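Local coordinates for protein thioesterase (Pseudomonas aeruginosa, PDB 2AV9) that probably hydrolyses fatty acyl-CoA thioesters, as a hot-dog-fold enzyme of the 4-hydroxybenzoyl-CoA thioesterase family, at residues Arg6-Gln11 with Gly106-Cys111; Leu64-Ser69 with Arg115-Phe120; Glu99-Leu104 with Cys111-Phe116. All coordinates share one frame; numbering follows the deposited sequence.

Contact 1. Residues Arg6-Gln11 with Gly106-Cys111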
loop_
_atom_site.group_PDB
_atom_site.type_symbol
_atom_site.label_atom_id
_atom_site.label_comp_id
_atom_site.label_asym_id
_atom_site.label_seq_id
_atom_site.Cartn_x
_atom_site.Cartn_y
_atom_site.Cartn_z
ATOM N N ARG A 6 -16.100 13.226 19.388
ATOM C CA ARG A 6 -14.758 12.753 19.099
ATOM C C ARG A 6 -14.022 12.448 20.404
ATOM O O ARG A 6 -14.110 13.206 21.348
ATOM C CB ARG A 6 -14.068 13.788 18.206
ATOM C CG ARG A 6 -14.948 14.086 17.013
ATOM C CD ARG A 6 -14.617 15.388 16.324
ATOM N NE ARG A 6 -13.222 15.379 15.908
ATOM C CZ ARG A 6 -12.614 16.423 15.357
ATOM N NH1 ARG A 6 -11.327 16.367 15.012
ATOM N NH2 ARG A 6 -13.331 17.521 15.171
ATOM N N PRO A 7 -13.331 11.307 20.498
ATOM C CA PRO A 7 -12.360 11.034 21.558
ATOM C C PRO A 7 -11.293 12.115 21.740
ATOM O O PRO A 7 -10.896 12.761 20.781
ATOM C CB PRO A 7 -11.693 9.735 21.060
ATOM C CG PRO A 7 -12.820 9.036 20.400
ATOM C CD PRO A 7 -13.463 10.144 19.594
ATOM N N LEU A 8 -10.754 12.240 22.945
ATOM C CA LEU A 8 -9.771 13.264 23.271
ATOM C C LEU A 8 -8.445 12.610 23.621
ATOM O O LEU A 8 -8.437 11.500 24.148
ATOM C CB LEU A 8 -10.293 14.090 24.455
ATOM C CG LEU A 8 -11.734 14.605 24.335
ATOM C CD1 LEU A 8 -12.212 15.127 25.708
ATOM C CD2 LEU A 8 -11.924 15.664 23.246
ATOM N N ARG A 9 -7.364 13.340 23.364
ATOM C CA ARG A 9 -6.006 12.932 23.710
ATOM C C ARG A 9 -5.820 12.288 25.075
ATOM O O ARG A 9 -5.126 11.270 25.185
ATOM C CB ARG A 9 -5.074 14.133 23.599
ATOM C CG ARG A 9 -4.409 14.191 22.250
ATOM C CD ARG A 9 -3.438 15.369 22.250
ATOM N NE ARG A 9 -2.217 14.816 21.678
ATOM C CZ ARG A 9 -1.907 14.948 20.398
ATOM N NH1 ARG A 9 -2.736 15.633 19.626
ATOM N NH2 ARG A 9 -0.795 14.396 19.920
ATOM N N GLU A 10 -6.442 12.904 26.077
ATOM C CA GLU A 10 -6.255 12.508 27.465
ATOM C C GLU A 10 -6.836 11.136 27.783
ATOM O O GLU A 10 -6.570 10.593 28.845
ATOM C CB GLU A 10 -6.761 13.560 28.450
ATOM C CG GLU A 10 -8.247 13.818 28.421
ATOM C CD GLU A 10 -8.554 15.043 27.584
ATOM O OE1 GLU A 10 -7.769 15.339 26.646
ATOM O OE2 GLU A 10 -9.591 15.674 27.891
ATOM N N GLN A 11 -7.609 10.591 26.855
ATOM C CA GLN A 11 -8.234 9.275 26.967
ATOM C C GLN A 11 -7.244 8.176 26.544
ATOM O O GLN A 11 -7.535 7.000 26.751
ATOM C CB GLN A 11 -9.556 9.261 26.153
ATOM C CG GLN A 11 -10.708 10.086 26.814
ATOM C CD GLN A 11 -11.841 10.642 25.930
ATOM O OE1 GLN A 11 -12.022 10.328 24.750
ATOM N NE2 GLN A 11 -12.633 11.521 26.531
ATOM N N GLY A 106 -0.875 18.725 17.795
ATOM C CA GLY A 106 -1.437 19.730 18.699
ATOM C C GLY A 106 -2.932 19.952 18.557
ATOM O O GLY A 106 -3.384 21.084 18.669
ATOM N N GLN A 107 -3.712 18.910 18.279
ATOM C CA GLN A 107 -5.164 19.026 18.357
ATOM C C GLN A 107 -5.631 17.978 19.346
ATOM O O GLN A 107 -5.097 16.878 19.421
ATOM C CB GLN A 107 -5.889 18.813 17.032
ATOM C CG GLN A 107 -5.553 19.863 15.997
ATOM C CD GLN A 107 -6.446 19.734 14.778
ATOM O OE1 GLN A 107 -7.047 18.675 14.565
ATOM N NE2 GLN A 107 -6.560 20.807 13.997
ATOM N N ARG A 108 -6.630 18.367 20.122
ATOM C CA ARG A 108 -7.137 17.574 21.225
ATOM C C ARG A 108 -8.168 16.546 20.774
ATOM O O ARG A 108 -8.235 15.479 21.380
ATOM C CB ARG A 108 -7.623 18.517 22.335
ATOM C CG ARG A 108 -8.020 17.866 23.649
ATOM C CD ARG A 108 -8.395 18.997 24.596
ATOM N NE ARG A 108 -9.410 18.755 25.620
ATOM C CZ ARG A 108 -10.699 19.062 25.493
ATOM N NH1 ARG A 108 -11.161 19.572 24.354
ATOM N NH2 ARG A 108 -11.537 18.835 26.501
ATOM N N GLU A 109 -8.941 16.801 19.723
ATOM C CA GLU A 109 -10.028 15.904 19.352
ATOM C C GLU A 109 -9.608 15.020 18.189
ATOM O O GLU A 109 -8.965 15.457 17.229
ATOM C CB GLU A 109 -11.320 16.676 19.079
ATOM C CG GLU A 109 -11.632 17.656 20.199
ATOM C CD GLU A 109 -13.046 18.192 20.117
ATOM O OE1 GLU A 109 -13.721 17.877 19.118
ATOM O OE2 GLU A 109 -13.509 18.894 21.037
ATOM N N ALA A 110 -9.957 13.742 18.290
ATOM C CA ALA A 110 -9.513 12.781 17.283
ATOM C C ALA A 110 -10.089 13.093 15.906
ATOM O O ALA A 110 -11.226 13.530 15.783
ATOM C CB ALA A 110 -9.859 11.352 17.695
ATOM N N CYS A 111 -9.285 12.848 14.879
ATOM C CA CYS A 111 -9.783 12.867 13.514
ATOM C C CYS A 111 -10.546 11.609 13.158
ATOM O O CYS A 111 -11.448 11.603 12.315
ATOM C CB CYS A 111 -8.623 13.088 12.546
ATOM S SG CYS A 111 -8.232 14.865 12.460
#
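Leu8 and Glu109 are joined in a single backbone bridge, their CA atoms 4.7 Å apart: Ala110 N donates to Pro7 O at 2.8 Å on one flank and Arg9 N to Arg108 O on the other. The bridge fastens the N-terminal arm, ahead of strand 14-19, to the loop of the hairpin 95-104/112-122 in this hot-dog fold, at the surface of the subunit. Two arginines of the arm extend the backbone pairing by gripping carbonyls of the loop. Arg6 takes hold of Ala110 O side-on, with NE at 2.7 Å and NH1 of the same residue also donating, both from the same face of the carbonyl plane; the oxygen lies within the plane of the guanidinium, so two N-H groups of one edge share a single acceptor, the NH1 bond the more bent of the two. Over one face of that guanidinium sits Glu109 CB. The carboxylate beyond stands nearly perpendicular to the guanidinium (86°), and the salt bridge from Glu109 OE1 to Arg6 NH2 is long and purely electrostatic. Leu8 CD2 runs alongside the Glu109 chain, 3.7 Å from its CG, while CD1 of Leu8 sits over one face of the Arg108 guanidinium, near its rim. Glu10, bent at chi2 (-98°), turns its carboxylate back to Arg108, where OE2 forms another long ion pair with NE. Around the arm, Pro7 also packs on Phe73 and Tyr12, and Arg9 on Phe103. A bend at chi3 (133°) in Arg9 brings its NH1 to 2.7 Å from Gln107 O, which lies in the guanidinium plane.

Contact 2. Residues Leu64-Ser69 with Arg115-Phe120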
loop_
_atom_site.group_PDB
_atom_site.type_symbol
_atom_site.label_atom_id
_atom_site.label_comp_id
_atom_site.label_asym_id
_atom_site.label_seq_id
_atom_site.Cartn_x
_atom_site.Cartn_y
_atom_site.Cartn_z
ATOM N N LEU A 64 -2.408 -11.973 15.762
ATOM C CA LEU A 64 -3.181 -11.921 14.529
ATOM C C LEU A 64 -4.438 -11.121 14.825
ATOM O O LEU A 64 -4.973 -11.153 15.949
ATOM C CB LEU A 64 -3.555 -13.354 14.134
ATOM C CG LEU A 64 -2.329 -14.197 13.750
ATOM C CD1 LEU A 64 -2.740 -15.464 13.034
ATOM C CD2 LEU A 64 -1.279 -13.471 12.925
ATOM N N VAL A 65 -4.859 -10.354 13.824
ATOM C CA VAL A 65 -6.042 -9.492 13.934
ATOM C C VAL A 65 -7.281 -10.331 13.641
ATOM O O VAL A 65 -7.339 -10.997 12.614
ATOM C CB VAL A 65 -6.010 -8.287 12.951
ATOM C CG1 VAL A 65 -7.218 -7.392 13.181
ATOM C CG2 VAL A 65 -4.794 -7.390 13.204
ATOM N N VAL A 66 -8.269 -10.283 14.533
ATOM C CA VAL A 66 -9.478 -11.044 14.307
ATOM C C VAL A 66 -10.651 -10.117 14.043
ATOM O O VAL A 66 -11.653 -10.558 13.481
ATOM C CB VAL A 66 -9.806 -12.091 15.402
ATOM C CG1 VAL A 66 -8.765 -13.218 15.443
ATOM C CG2 VAL A 66 -10.004 -11.492 16.787
ATOM N N SER A 67 -10.529 -8.849 14.427
ATOM C CA SER A 67 -11.554 -7.869 14.078
ATOM C C SER A 67 -10.995 -6.469 14.235
ATOM O O SER A 67 -10.031 -6.262 14.985
ATOM C CB SER A 67 -12.852 -8.017 14.912
ATOM O OG SER A 67 -12.510 -7.763 16.262
ATOM N N SER A 68 -11.632 -5.520 13.551
ATOM C CA SER A 68 -11.175 -4.144 13.641
ATOM C C SER A 68 -12.302 -3.240 13.161
ATOM O O SER A 68 -13.195 -3.685 12.445
ATOM C CB SER A 68 -9.902 -3.973 12.799
ATOM O OG SER A 68 -10.267 -4.084 11.431
ATOM N N SER A 69 -12.265 -1.969 13.544
ATOM C CA SER A 69 -13.312 -1.058 13.115
ATOM C C SER A 69 -12.783 0.350 13.255
ATOM O O SER A 69 -11.834 0.604 14.009
ATOM C CB SER A 69 -14.594 -1.244 13.936
ATOM O OG SER A 69 -14.336 -1.067 15.316
ATOM N N ARG A 115 -10.874 0.458 16.902
ATOM C CA ARG A 115 -10.393 -0.621 17.748
ATOM C C ARG A 115 -9.921 -1.778 16.890
ATOM O O ARG A 115 -10.275 -1.882 15.724
ATOM C CB ARG A 115 -11.411 -1.155 18.768
ATOM C CG ARG A 115 -12.844 -1.031 18.323
ATOM C CD ARG A 115 -13.819 -1.684 19.272
ATOM N NE ARG A 115 -14.314 -0.890 20.395
ATOM C CZ ARG A 115 -15.303 -1.286 21.203
ATOM N NH1 ARG A 115 -15.901 -2.464 21.018
ATOM N NH2 ARG A 115 -15.716 -0.513 22.207
ATOM N N PHE A 116 -9.114 -2.635 17.504
ATOM C CA PHE A 116 -8.853 -3.913 16.890
ATOM C C PHE A 116 -8.500 -4.901 17.963
ATOM O O PHE A 116 -8.123 -4.470 19.052
ATOM C CB PHE A 116 -7.896 -3.717 15.709
ATOM C CG PHE A 116 -6.421 -3.790 15.970
ATOM C CD1 PHE A 116 -5.773 -5.009 16.139
ATOM C CD2 PHE A 116 -5.657 -2.659 15.897
ATOM C CE1 PHE A 116 -4.384 -5.102 16.278
ATOM C CE2 PHE A 116 -4.280 -2.742 16.056
ATOM C CZ PHE A 116 -3.623 -3.958 16.223
ATOM N N VAL A 117 -8.689 -6.180 17.646
ATOM C CA VAL A 117 -8.438 -7.300 18.552
ATOM C C VAL A 117 -7.300 -8.146 18.000
ATOM O O VAL A 117 -7.348 -8.572 16.849
ATOM C CB VAL A 117 -9.703 -8.160 18.782
ATOM C CG1 VAL A 117 -9.415 -9.404 19.660
ATOM C CG2 VAL A 117 -10.808 -7.334 19.438
ATOM N N HIS A 118 -6.297 -8.409 18.829
ATOM C CA HIS A 118 -5.284 -9.409 18.508
ATOM C C HIS A 118 -5.630 -10.658 19.276
ATOM O O HIS A 118 -6.043 -10.579 20.437
ATOM C CB HIS A 118 -3.900 -9.004 19.019
ATOM C CG HIS A 118 -3.034 -8.347 17.994
ATOM N ND1 HIS A 118 -1.863 -7.701 18.330
ATOM C CD2 HIS A 118 -3.162 -8.218 16.653
ATOM C CE1 HIS A 118 -1.311 -7.192 17.242
ATOM N NE2 HIS A 118 -2.073 -7.501 16.207
ATOM N N VAL A 119 -5.458 -11.794 18.609
ATOM C CA VAL A 119 -5.351 -13.079 19.285
ATOM C C VAL A 119 -3.883 -13.472 19.128
ATOM O O VAL A 119 -3.322 -13.372 18.036
ATOM C CB VAL A 119 -6.337 -14.115 18.729
ATOM C CG1 VAL A 119 -6.135 -15.467 19.435
ATOM C CG2 VAL A 119 -7.750 -13.664 19.122
ATOM N N PHE A 120 -3.257 -13.891 20.222
ATOM C CA PHE A 120 -1.903 -14.418 20.175
ATOM C C PHE A 120 -1.883 -15.922 19.968
ATOM O O PHE A 120 -2.637 -16.660 20.596
ATOM C CB PHE A 120 -1.102 -13.979 21.404
ATOM C CG PHE A 120 -0.987 -12.486 21.504
ATOM C CD1 PHE A 120 -1.967 -11.752 22.140
ATOM C CD2 PHE A 120 0.075 -11.811 20.938
ATOM C CE1 PHE A 120 -1.908 -10.368 22.259
ATOM C CE2 PHE A 120 0.136 -10.423 21.019
ATOM C CZ PHE A 120 -0.836 -9.710 21.688
#
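Val65 and Phe116 cross at about a right angle, the CG2 methyl of Val65 lying 3.9 Å from CE1 of the ring. Phe116 CG lies between the backbone N and the carbonyl carbon (chi1 89°), which sets the ring beside Val65. The same methyl meets the His118 ring at its edge, while Phe116 CE1 sits over one face of that imidazole, so the rings meet edge-to-face. His118 ND1 is hydrogen-bonded to Tyr98 OH. Ser68 CB touches Phe116 CB at 3.5 Å, and Ser68 OG is bonded to Tyr37 OH of the second subunit. Ser68, Phe116 and His118 touch helix 35-50, the helix the hot-dog sheet wraps, whereas Leu64, Ser67, Ser69, Arg115, Val117 and Val119 point to the other face. Val66 and Ser67 form a classic beta bulge opposite Val117 (Val66 N to Val117 O, Val117 N to Ser67 O), which brings Val66 CG2 to 3.6 Å from Val117 CG1 and Val66 CG1 to 3.8 Å from Val119 CG2. At the ladder's ends Ser69 OG lies against Arg115 CG (3.4 Å) and Leu64 N bonds Val119 O at 2.8 Å. A strand of the second subunit pairs antiparallel with Ser67-Ser69, carrying the sheet across the interface.

Contact 3. Residues Glu99-Leu104 with Cys111-Phe116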
loop_
_atom_site.group_PDB
_atom_site.type_symbol
_atom_site.label_atom_id
_atom_site.label_comp_id
_atom_site.label_asym_id
_atom_site.label_seq_id
_atom_site.Cartn_x
_atom_site.Cartn_y
_atom_site.Cartn_z
ATOM N N GLU A 99 -7.794 0.199 21.767
ATOM C CA GLU A 99 -8.500 1.363 21.278
ATOM C C GLU A 99 -7.498 2.374 20.770
ATOM O O GLU A 99 -6.507 2.665 21.445
ATOM C CB GLU A 99 -9.294 2.007 22.409
ATOM C CG GLU A 99 -10.284 1.034 23.057
ATOM C CD GLU A 99 -11.714 1.348 22.685
ATOM O OE1 GLU A 99 -11.924 2.247 21.830
ATOM O OE2 GLU A 99 -12.597 0.676 23.262
ATOM N N LEU A 100 -7.755 2.895 19.574
ATOM C CA LEU A 100 -6.813 3.806 18.909
ATOM C C LEU A 100 -7.547 5.045 18.407
ATOM O O LEU A 100 -8.734 4.992 18.068
ATOM C CB LEU A 100 -6.119 3.129 17.730
ATOM C CG LEU A 100 -5.247 1.910 18.058
ATOM C CD1 LEU A 100 -5.920 0.660 17.591
ATOM C CD2 LEU A 100 -3.913 2.070 17.342
ATOM N N ALA A 101 -6.806 6.146 18.337
ATOM C CA ALA A 101 -7.358 7.375 17.787
ATOM C C ALA A 101 -6.241 8.121 17.068
ATOM O O ALA A 101 -5.056 8.022 17.442
ATOM C CB ALA A 101 -8.061 8.219 18.858
ATOM N N LEU A 102 -6.605 8.807 15.988
ATOM C CA LEU A 102 -5.633 9.565 15.208
ATOM C C LEU A 102 -5.875 11.030 15.496
ATOM O O LEU A 102 -7.013 11.497 15.504
ATOM C CB LEU A 102 -5.750 9.250 13.710
ATOM C CG LEU A 102 -4.794 9.983 12.754
ATOM C CD1 LEU A 102 -4.413 9.219 11.494
ATOM C CD2 LEU A 102 -5.255 11.367 12.303
ATOM N N PHE A 103 -4.788 11.736 15.782
ATOM C CA PHE A 103 -4.821 13.155 16.097
ATOM C C PHE A 103 -3.872 13.878 15.144
ATOM O O PHE A 103 -2.813 13.340 14.796
ATOM C CB PHE A 103 -4.324 13.361 17.522
ATOM C CG PHE A 103 -5.184 12.692 18.553
ATOM C CD1 PHE A 103 -4.817 11.455 19.054
ATOM C CD2 PHE A 103 -6.334 13.316 19.028
ATOM C CE1 PHE A 103 -5.621 10.844 19.998
ATOM C CE2 PHE A 103 -7.143 12.707 19.953
ATOM C CZ PHE A 103 -6.778 11.483 20.484
ATOM N N LEU A 104 -4.254 15.091 14.751
ATOM C CA LEU A 104 -3.334 16.026 14.134
ATOM C C LEU A 104 -2.524 16.620 15.261
ATOM O O LEU A 104 -3.061 16.847 16.350
ATOM C CB LEU A 104 -4.051 17.152 13.394
ATOM C CG LEU A 104 -4.641 16.601 12.105
ATOM C CD1 LEU A 104 -5.670 17.550 11.535
ATOM C CD2 LEU A 104 -3.483 16.418 11.126
ATOM N N CYS A 111 -9.285 12.848 14.879
ATOM C CA CYS A 111 -9.783 12.867 13.514
ATOM C C CYS A 111 -10.546 11.609 13.158
ATOM O O CYS A 111 -11.448 11.603 12.315
ATOM C CB CYS A 111 -8.623 13.088 12.546
ATOM S SG CYS A 111 -8.232 14.865 12.460
ATOM N N ALA A 112 -10.146 10.537 13.826
ATOM C CA ALA A 112 -10.708 9.215 13.591
ATOM C C ALA A 112 -10.395 8.358 14.815
ATOM O O ALA A 112 -9.405 8.574 15.515
ATOM C CB ALA A 112 -10.124 8.565 12.309
ATOM N N ALA A 113 -11.214 7.343 15.047
ATOM C CA ALA A 113 -11.007 6.534 16.244
ATOM C C ALA A 113 -11.521 5.140 15.938
ATOM O O ALA A 113 -12.587 5.033 15.333
ATOM C CB ALA A 113 -11.811 7.104 17.438
ATOM N N GLY A 114 -10.825 4.100 16.390
ATOM C CA GLY A 114 -11.379 2.748 16.308
ATOM C C GLY A 114 -10.775 1.732 17.266
ATOM O O GLY A 114 -10.244 2.068 18.326
ATOM N N ARG A 115 -10.874 0.458 16.902
ATOM C CA ARG A 115 -10.393 -0.621 17.748
ATOM C C ARG A 115 -9.921 -1.778 16.890
ATOM O O ARG A 115 -10.275 -1.882 15.724
ATOM C CB ARG A 115 -11.411 -1.155 18.768
ATOM C CG ARG A 115 -12.844 -1.031 18.323
ATOM C CD ARG A 115 -13.819 -1.684 19.272
ATOM N NE ARG A 115 -14.314 -0.890 20.395
ATOM C CZ ARG A 115 -15.303 -1.286 21.203
ATOM N NH1 ARG A 115 -15.901 -2.464 21.018
ATOM N NH2 ARG A 115 -15.716 -0.513 22.207
ATOM N N PHE A 116 -9.114 -2.635 17.504
ATOM C CA PHE A 116 -8.853 -3.913 16.890
ATOM C C PHE A 116 -8.500 -4.901 17.963
ATOM O O PHE A 116 -8.123 -4.470 19.052
ATOM C CB PHE A 116 -7.896 -3.717 15.709
ATOM C CG PHE A 116 -6.421 -3.790 15.970
ATOM C CD1 PHE A 116 -5.773 -5.009 16.139
ATOM C CD2 PHE A 116 -5.657 -2.659 15.897
ATOM C CE1 PHE A 116 -4.384 -5.102 16.278
ATOM C CE2 PHE A 116 -4.280 -2.742 16.056
ATOM C CZ PHE A 116 -3.623 -3.958 16.223
#
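This is the beta hairpin of strands 95-104 and 112-122, neighbours in the antiparallel sheet of the hot-dog fold. Leu100 and Gly114 form a hydrogen-bonded pair, with Leu100 N to Gly114 O at 2.9 Å and a return bond from Gly114 N to Leu100 O. Further toward the loop, Leu102 N donates to Ala112 O, but the bond back to Leu102 O (2.7 Å) comes from Cys111 N: Cys111 and Ala112 form a classic beta bulge opposite Leu102, which sets Cys111 CB against it. Between these pairs Ala101 and Ala113 stand as a non-hydrogen-bonded pair with CB atoms 4.2 Å apart. At its far end the same face carries charge: Glu99 and Arg115 lie side by side, pointing the same way. Glu99 is bent at chi2 (-107°), and its OE2 comes to 3.5 Å from Arg115 NH2; with carboxylate and guanidinium planes 83° apart, this is a weak ion pair and not a flat two-pronged one. Apolar contacts line the other face. Leu100 CD1 meets the Phe116 ring obliquely, 3.7 Å from CD2. The CB of Cys111 packs on Leu102 CD2 and its SG lies 3.8 Å from Leu104 CD1, so the two leucines take up separate parts of the cysteine side chain. Leu102, Ala112 and Phe116 look onto helix 35-50, Leu102 touching Tyr36 and Phe39 and Phe116 touching Val44. Strand 81-91 continues the sheet beyond 95-104 through backbone bonds at Glu99, Ala101 and Phe103, while strand 61-72 flanks 112-122 on its other edge.

Strand 112-122 ties the three contacts together: it begins beside contact 1, pairs with 95-104 in contact 3 and with 61-72 in contact 2, which share Arg115 and Phe116. Contacts 1 and 3 have centres about 9 Å apart and share Cys111; Phe103 of the hairpin packs against the backbone of Arg9, Arg108 and Ala110. The centre of contact 2 lies about 14 Å from that of contact 3 and about 22 Å from that of contact 1, on the opposite side of the chain's centre from the latter. Along the chain come 6-11, 64-69, 99-104, then 106-120 in one run. The hairpin thus links the N-terminal arm at one end to the strand at which the sheet continues into a second subunit.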